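Local coordinates for endo-b-1,4-glucanase (Nasutitermes takasagoensis, PDB 1KS8), which probably hydrolyses internal beta-1,4-glucosidic linkages in cellulose and related beta-glucans, as a family 9 glycoside hydrolase with an (alpha/alpha)6 fold, at residues T144-S149 / S196-D201; A122-W127 / R203-S208; W221-T226 / A265-K270. One frame throughout, in Å; residues are numbered along the deposited sequence.

Contact 1 of 3, residues T144-S149 / S196-D201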
# COMPACT_ATOMS: atom_id res chain seq x y z
N THR A 144 13.04 -0.71 -22.11
CA THR A 144 14.47 -0.39 -22.16
C THR A 144 14.79 1.03 -22.62
O THR A 144 15.82 1.58 -22.24
CB THR A 144 15.23 -1.39 -23.06
OG1 THR A 144 14.67 -1.40 -24.37
CG2 THR A 144 15.15 -2.79 -22.46
N SER A 145 13.91 1.63 -23.42
CA SER A 145 14.14 2.99 -23.91
C SER A 145 13.58 4.04 -22.94
O SER A 145 14.04 5.18 -22.91
CB SER A 145 13.51 3.18 -25.29
OG SER A 145 12.11 3.03 -25.25
N ARG A 146 12.59 3.63 -22.16
CA ARG A 146 11.94 4.50 -21.18
C ARG A 146 11.86 3.68 -19.90
O ARG A 146 10.82 3.09 -19.59
CB ARG A 146 10.53 4.87 -21.65
CG ARG A 146 10.49 5.71 -22.92
CD ARG A 146 9.07 5.81 -23.45
NE ARG A 146 8.93 6.86 -24.45
CZ ARG A 146 9.03 8.16 -24.19
NH1 ARG A 146 9.28 8.57 -22.96
NH2 ARG A 146 8.88 9.05 -25.17
N PRO A 147 12.95 3.65 -19.12
CA PRO A 147 13.03 2.89 -17.87
C PRO A 147 12.24 3.40 -16.67
O PRO A 147 11.64 4.47 -16.70
CB PRO A 147 14.53 2.87 -17.59
CG PRO A 147 14.96 4.21 -18.07
CD PRO A 147 14.23 4.34 -19.40
N GLY A 148 12.25 2.60 -15.61
CA GLY A 148 11.55 2.94 -14.39
C GLY A 148 12.03 2.02 -13.29
O GLY A 148 11.32 1.09 -12.89
N SER A 149 13.25 2.27 -12.80
CA SER A 149 13.85 1.45 -11.76
C SER A 149 13.02 1.39 -10.48
O SER A 149 12.97 0.35 -9.83
CB SER A 149 15.25 1.98 -11.42
OG SER A 149 16.06 2.02 -12.58
N SER A 196 8.45 7.97 -13.58
CA SER A 196 7.58 9.08 -13.93
C SER A 196 8.17 9.99 -15.01
O SER A 196 7.51 10.94 -15.46
CB SER A 196 7.18 9.90 -12.69
OG SER A 196 8.29 10.39 -11.98
N ASP A 197 9.40 9.71 -15.43
CA ASP A 197 10.02 10.47 -16.51
C ASP A 197 9.65 9.72 -17.80
O ASP A 197 9.76 10.26 -18.90
CB ASP A 197 11.55 10.51 -16.37
CG ASP A 197 12.02 11.55 -15.37
OD1 ASP A 197 11.23 12.45 -15.02
OD2 ASP A 197 13.19 11.47 -14.94
N SER A 198 9.22 8.47 -17.64
CA SER A 198 8.81 7.64 -18.77
C SER A 198 7.29 7.68 -18.89
O SER A 198 6.75 8.02 -19.94
CB SER A 198 9.29 6.20 -18.55
OG SER A 198 10.71 6.15 -18.53
N ILE A 199 6.60 7.33 -17.81
CA ILE A 199 5.14 7.40 -17.78
C ILE A 199 4.90 8.79 -17.20
O ILE A 199 4.68 8.96 -16.00
CB ILE A 199 4.55 6.31 -16.85
CG1 ILE A 199 4.92 4.92 -17.40
CG2 ILE A 199 3.04 6.46 -16.77
CD1 ILE A 199 4.41 3.76 -16.57
N THR A 200 4.97 9.79 -18.08
CA THR A 200 4.83 11.17 -17.66
C THR A 200 3.50 11.56 -17.02
O THR A 200 3.44 12.52 -16.26
CB THR A 200 5.13 12.14 -18.82
OG1 THR A 200 4.23 11.90 -19.90
CG2 THR A 200 6.57 11.97 -19.29
N ASP A 201 2.43 10.82 -17.31
CA ASP A 201 1.15 11.17 -16.71
C ASP A 201 1.25 11.04 -15.19
O ASP A 201 0.61 11.79 -14.46
CB ASP A 201 0.04 10.26 -17.23
CG ASP A 201 -1.34 10.76 -16.85
OD1 ASP A 201 -2.08 10.04 -16.14
OD2 ASP A 201 -1.68 11.89 -17.26

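Contact 2 of 3, residues A122-W127 / R203-S208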
# COMPACT_ATOMS: atom_id res chain seq x y z
N ALA A 122 -8.73 12.11 -17.67
CA ALA A 122 -9.94 11.49 -18.18
C ALA A 122 -10.67 10.73 -17.08
O ALA A 122 -11.90 10.75 -17.00
CB ALA A 122 -9.61 10.55 -19.33
N ASP A 123 -9.90 10.05 -16.23
CA ASP A 123 -10.49 9.29 -15.14
C ASP A 123 -11.13 10.20 -14.09
O ASP A 123 -12.29 10.02 -13.71
CB ASP A 123 -9.43 8.42 -14.47
CG ASP A 123 -10.02 7.45 -13.48
OD1 ASP A 123 -10.47 6.37 -13.90
OD2 ASP A 123 -10.05 7.77 -12.27
N HIS A 124 -10.37 11.18 -13.63
CA HIS A 124 -10.85 12.08 -12.59
C HIS A 124 -11.98 13.02 -13.00
O HIS A 124 -12.68 13.56 -12.13
CB HIS A 124 -9.67 12.85 -12.01
CG HIS A 124 -8.65 11.97 -11.37
ND1 HIS A 124 -7.44 12.44 -10.89
CD2 HIS A 124 -8.65 10.63 -11.13
CE1 HIS A 124 -6.75 11.43 -10.38
NE2 HIS A 124 -7.46 10.33 -10.52
N ALA A 125 -12.18 13.21 -14.30
CA ALA A 125 -13.24 14.08 -14.79
C ALA A 125 -14.60 13.40 -14.66
O ALA A 125 -15.65 14.02 -14.82
CB ALA A 125 -12.98 14.45 -16.24
N PHE A 126 -14.56 12.10 -14.36
CA PHE A 126 -15.76 11.29 -14.20
C PHE A 126 -16.02 10.99 -12.73
O PHE A 126 -15.09 10.72 -11.98
CB PHE A 126 -15.57 9.97 -14.95
CG PHE A 126 -16.60 8.92 -14.65
CD1 PHE A 126 -17.87 8.98 -15.23
CD2 PHE A 126 -16.31 7.85 -13.81
CE1 PHE A 126 -18.82 7.99 -14.98
CE2 PHE A 126 -17.25 6.86 -13.55
CZ PHE A 126 -18.51 6.93 -14.13
N TRP A 127 -17.28 11.07 -12.32
CA TRP A 127 -17.67 10.71 -10.96
C TRP A 127 -18.87 9.79 -11.10
O TRP A 127 -19.93 10.20 -11.56
CB TRP A 127 -18.05 11.93 -10.10
CG TRP A 127 -18.23 11.54 -8.65
CD1 TRP A 127 -19.30 10.90 -8.09
CD2 TRP A 127 -17.24 11.63 -7.62
NE1 TRP A 127 -19.04 10.59 -6.78
CE2 TRP A 127 -17.78 11.03 -6.46
CE3 TRP A 127 -15.94 12.17 -7.56
CZ2 TRP A 127 -17.07 10.94 -5.26
CZ3 TRP A 127 -15.24 12.08 -6.37
CH2 TRP A 127 -15.80 11.47 -5.23
N ARG A 203 3.73 11.76 -13.28
CA ARG A 203 4.55 12.79 -12.65
C ARG A 203 3.78 13.73 -11.73
O ARG A 203 4.34 14.27 -10.77
CB ARG A 203 5.27 13.58 -13.74
CG ARG A 203 6.32 14.55 -13.22
CD ARG A 203 7.46 14.67 -14.23
NE ARG A 203 6.97 15.00 -15.56
CZ ARG A 203 7.69 14.88 -16.67
NH1 ARG A 203 8.94 14.43 -16.61
NH2 ARG A 203 7.16 15.21 -17.84
N ASN A 204 2.49 13.92 -11.99
CA ASN A 204 1.70 14.82 -11.17
C ASN A 204 0.76 14.12 -10.20
O ASN A 204 -0.10 14.76 -9.59
CB ASN A 204 0.91 15.76 -12.07
CG ASN A 204 1.81 16.61 -12.93
OD1 ASN A 204 2.60 17.41 -12.42
ND2 ASN A 204 1.72 16.43 -14.25
N PHE A 205 0.95 12.81 -10.03
CA PHE A 205 0.11 12.03 -9.13
C PHE A 205 0.96 11.19 -8.17
O PHE A 205 0.72 11.19 -6.96
CB PHE A 205 -0.83 11.14 -9.94
CG PHE A 205 -1.76 11.91 -10.84
CD1 PHE A 205 -2.82 12.64 -10.31
CD2 PHE A 205 -1.54 11.94 -12.21
CE1 PHE A 205 -3.64 13.40 -11.14
CE2 PHE A 205 -2.36 12.70 -13.05
CZ PHE A 205 -3.42 13.43 -12.51
N TYR A 206 1.94 10.49 -8.72
CA TYR A 206 2.85 9.66 -7.94
C TYR A 206 4.25 9.79 -8.51
O TYR A 206 4.84 8.83 -9.01
CB TYR A 206 2.38 8.19 -7.97
CG TYR A 206 1.18 7.95 -7.09
CD1 TYR A 206 1.33 7.84 -5.70
CD2 TYR A 206 -0.10 7.88 -7.62
CE1 TYR A 206 0.22 7.67 -4.87
CE2 TYR A 206 -1.21 7.72 -6.81
CZ TYR A 206 -1.05 7.61 -5.43
OH TYR A 206 -2.15 7.43 -4.62
N ALA A 207 4.78 11.00 -8.44
CA ALA A 207 6.11 11.30 -8.97
C ALA A 207 7.25 10.54 -8.31
O ALA A 207 7.24 10.29 -7.10
CB ALA A 207 6.37 12.80 -8.88
N SER A 208 8.23 10.19 -9.12
CA SER A 208 9.42 9.49 -8.64
C SER A 208 10.21 10.45 -7.76
O SER A 208 10.25 11.65 -8.02
CB SER A 208 10.32 9.09 -9.81
OG SER A 208 9.71 8.13 -10.66

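Contact 3 of 3, residues W221-T226 / A265-K270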
# COMPACT_ATOMS: atom_id res chain seq x y z
N TRP A 221 14.60 -8.03 -0.78
CA TRP A 221 13.47 -8.95 -0.83
C TRP A 221 13.79 -10.20 -1.65
O TRP A 221 13.38 -11.30 -1.29
CB TRP A 221 12.22 -8.25 -1.38
CG TRP A 221 11.45 -7.54 -0.31
CD1 TRP A 221 11.39 -6.19 -0.10
CD2 TRP A 221 10.69 -8.15 0.73
NE1 TRP A 221 10.62 -5.92 1.01
CE2 TRP A 221 10.19 -7.11 1.54
CE3 TRP A 221 10.38 -9.48 1.06
CZ2 TRP A 221 9.39 -7.36 2.67
CZ3 TRP A 221 9.59 -9.72 2.18
CH2 TRP A 221 9.10 -8.66 2.97
N LEU A 222 14.53 -10.02 -2.74
CA LEU A 222 14.90 -11.16 -3.56
C LEU A 222 15.82 -12.09 -2.78
O LEU A 222 15.74 -13.31 -2.91
CB LEU A 222 15.57 -10.70 -4.85
CG LEU A 222 14.56 -10.39 -5.96
CD1 LEU A 222 15.24 -9.65 -7.10
CD2 LEU A 222 13.93 -11.69 -6.45
N TYR A 223 16.70 -11.52 -1.97
CA TYR A 223 17.59 -12.35 -1.16
C TYR A 223 16.75 -13.17 -0.19
O TYR A 223 16.96 -14.37 -0.02
CB TYR A 223 18.59 -11.49 -0.38
CG TYR A 223 19.39 -12.30 0.62
CD1 TYR A 223 20.21 -13.35 0.21
CD2 TYR A 223 19.31 -12.03 1.99
CE1 TYR A 223 20.93 -14.11 1.12
CE2 TYR A 223 20.03 -12.78 2.92
CZ TYR A 223 20.83 -13.82 2.48
OH TYR A 223 21.54 -14.57 3.39
N ARG A 224 15.80 -12.51 0.46
CA ARG A 224 14.94 -13.18 1.42
C ARG A 224 14.14 -14.32 0.78
O ARG A 224 13.93 -15.36 1.39
CB ARG A 224 13.97 -12.18 2.06
CG ARG A 224 13.12 -12.77 3.17
CD ARG A 224 12.24 -11.72 3.81
NE ARG A 224 11.65 -12.23 5.05
CZ ARG A 224 11.04 -11.47 5.95
NH1 ARG A 224 10.93 -10.16 5.76
NH2 ARG A 224 10.56 -12.02 7.06
N ALA A 225 13.72 -14.11 -0.47
CA ALA A 225 12.92 -15.09 -1.19
C ALA A 225 13.70 -16.21 -1.87
O ALA A 225 13.12 -17.24 -2.22
CB ALA A 225 12.05 -14.38 -2.23
N THR A 226 15.00 -16.02 -2.05
CA THR A 226 15.82 -17.02 -2.73
C THR A 226 16.99 -17.58 -1.92
O THR A 226 17.45 -18.69 -2.18
CB THR A 226 16.41 -16.44 -4.03
OG1 THR A 226 17.29 -15.36 -3.70
CG2 THR A 226 15.30 -15.93 -4.93
N ALA A 265 18.38 -5.36 8.59
CA ALA A 265 18.80 -5.67 9.95
C ALA A 265 18.41 -7.11 10.27
O ALA A 265 19.17 -7.85 10.88
CB ALA A 265 18.14 -4.71 10.94
N LYS A 266 17.21 -7.50 9.84
CA LYS A 266 16.73 -8.85 10.08
C LYS A 266 17.46 -9.89 9.24
O LYS A 266 17.79 -10.98 9.73
CB LYS A 266 15.23 -8.94 9.79
CG LYS A 266 14.62 -10.31 10.07
CD LYS A 266 13.12 -10.31 9.81
CE LYS A 266 12.48 -11.61 10.27
NZ LYS A 266 13.06 -12.80 9.57
N LEU A 267 17.72 -9.56 7.98
CA LEU A 267 18.40 -10.47 7.07
C LEU A 267 19.89 -10.67 7.31
O LEU A 267 20.43 -11.74 7.01
CB LEU A 267 18.20 -10.00 5.62
CG LEU A 267 16.76 -9.94 5.10
CD1 LEU A 267 16.75 -9.35 3.70
CD2 LEU A 267 16.15 -11.33 5.10
N THR A 268 20.55 -9.66 7.86
CA THR A 268 21.99 -9.74 8.11
C THR A 268 22.37 -9.77 9.59
O THR A 268 23.47 -10.20 9.94
CB THR A 268 22.72 -8.54 7.48
OG1 THR A 268 22.34 -7.34 8.16
CG2 THR A 268 22.36 -8.42 6.00
N ASN A 269 21.46 -9.31 10.44
CA ASN A 269 21.69 -9.26 11.89
C ASN A 269 22.79 -8.26 12.22
O ASN A 269 23.30 -8.23 13.34
CB ASN A 269 22.09 -10.65 12.41
CG ASN A 269 21.91 -10.78 13.92
OD1 ASN A 269 22.58 -11.59 14.56
ND2 ASN A 269 21.00 -10.00 14.48
N LYS A 270 23.16 -7.43 11.25
CA LYS A 270 24.21 -6.43 11.46
C LYS A 270 23.75 -5.28 12.34
O LYS A 270 22.66 -4.72 12.14
CB LYS A 270 24.72 -5.89 10.13
CG LYS A 270 25.51 -6.90 9.31
CD LYS A 270 26.07 -6.27 8.05
CE LYS A 270 26.87 -7.27 7.24
NZ LYS A 270 27.47 -6.62 6.04
O HOH W 1 11.29 -14.75 7.63

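Contact 1 of 3, residues T144-S149 / S196-D201
Ser198 reaches across to the backbone of Arg146 and Pro147 and makes the single hydrogen bond that joins 144-149 to 196-201. Its OG donates to Pro147 O over 2.7 Å, arriving in the carbonyl plane on a lone pair, with a C=O...donor angle of 138°. The torsion explains the reach: OG lies beside the backbone N and anti to the carbonyl carbon (chi1 -64°), on a side chain whose first bond already points to the facing loop. Ser198 OG also sits 3.2 Å from Arg146 O, but the angle is poor and no bond is assigned there, so the proton has one clear acceptor.

Around this bond Arg146 contributes mainly through CB, which lies against the Ser198 side chain, 3.4 Å from OG and 3.6 Å from CB. Beyond CB, the arginine chain runs extended from CG to NE. Its guanidinium has Asp197 O near its plane at the edge, yet Arg146 NH1 remains 4.4 Å from Asp197 O, and 4.0 Å from Ser198 O, which it meets obliquely; neither approach is a bond. With 162 Å² buried in all and one hydrogen bond across it, this is a narrow surface contact.

The loop lies between strand 139-142 and helix 149-165, with Gly148 as the N-cap of that helix. After the short helical turn around 195-198 the chain passes through an inverse gamma turn centred on Ile199, whose side chain packs on Tyr140 and Ile142 of strand 139-142.

Contact 2 of 3, residues A122-W127 / R203-S208
His124 and Phe205 are the two residues that meet between 122-127 and 203-208, and they meet as an offset edge-to-face aromatic pair. The planes stand at 89° to each other and the centroids are 5.4 Å apart, with the edge of the imidazole directed toward the face of the phenyl ring. The closest atoms are His124 CE1 and Phe205 CE1, at 3.8 Å; ND1 of His124 follows at 3.9 Å from the same Phe205 CE1. The approach is thus offset, through one side of each ring, in keeping with the 63 Å² buried in total.

Both side chains point toward the other segment and come from opposite directions. In each, CG lies beside the backbone N and anti to the carbonyl carbon (chi1 -62° in His124 and -61° in Phe205), which lets the rings span backbones whose nearest CA atoms, those of His124 and Phe205, are 11.5 Å apart. No hydrogen bond crosses the contact.

In the next shell, the polar end of the imidazole is held by Asp57, whose OD2 is hydrogen-bonded to His124 NE2; with the ring contact at CE1 and ND1, this probably helps to fix the rotation of the histidine. The side chains of His124 and Glu412, a predicted active-site residue, are about 8 Å apart, consistent with a place near the predicted active site. A sulfate, probably a crystallisation component, is bound about 3 Å from the His124 side chain. Next to Phe205, Tyr206 OH is hydrogen-bonded to Asp54.

His124 belongs to the short helix 120-124, which follows strand 113-117 of the small antiparallel sheet, whereas Phe205 projects from the loop linking helix 195-198 to helix 212-226.

Contact 3 of 3, residues W221-T226 / A265-K270
Leu267 packs against Tyr223 and Arg224 where two helices of the (alpha/alpha)6 fold, 212-226 and 257-268, approach each other near their C-terminal ends. The tight part is apolar and shared between the two methyls of the leucine. Leu267 CD2 lies on the aliphatic stem of Arg224, 3.8 Å from Arg224 CB and 3.9 Å from Arg224 CG, and the two side chains cross at about a right angle. Leu267 CD1 instead comes to the edge of the Tyr223 ring, near its plane, at 4.1 Å from Tyr223 CD2.

The looser side carries charge and water. With CG of Arg224 anti to the backbone N (chi1 -175°) and the chain extended as far as NE, the guanidinium is carried past the leucine to Lys266, whose NZ is 3.6 Å from Arg224 NH2. These like charges probably repel, but the same NH2 forms a salt bridge with Asp78 of helix 62-78, which would offset the cost. Replacing Arg224 by an alanine removes the contacts of CG and CD with Leu267 CD2 and would probably leave Asp78 without this positive mate and a bridging water without its stronger donor. That water joins the two cations: it accepts from Arg224 NH2 at 2.9 Å, lying in plane at the guanidinium edge, and from Lys266 NZ at 3.3 Å in a weak bond.

From the N terminus, 122-127 comes first, then 144-149, 196-201 and 203-208, so contact 1 closes its loop within the longer one that contact 2 closes. The span inside contact 1 is largely helical, including helices 149-165 and 171-190. Contacts 1 and 2 also touch directly: Ser196 OG probably hydrogen-bonds to Ser208 N, fastening the two consecutive segments to each other. Contact 3 follows in series, opening on helix 212-226 and closing on helix 257-268, with no crossing. Its centre lies about 35 Å from that of contact 2, across the chain's centre. Contacts 1 and 2 thus tie loops and short helices, whereas contact 3 joins two longer helices.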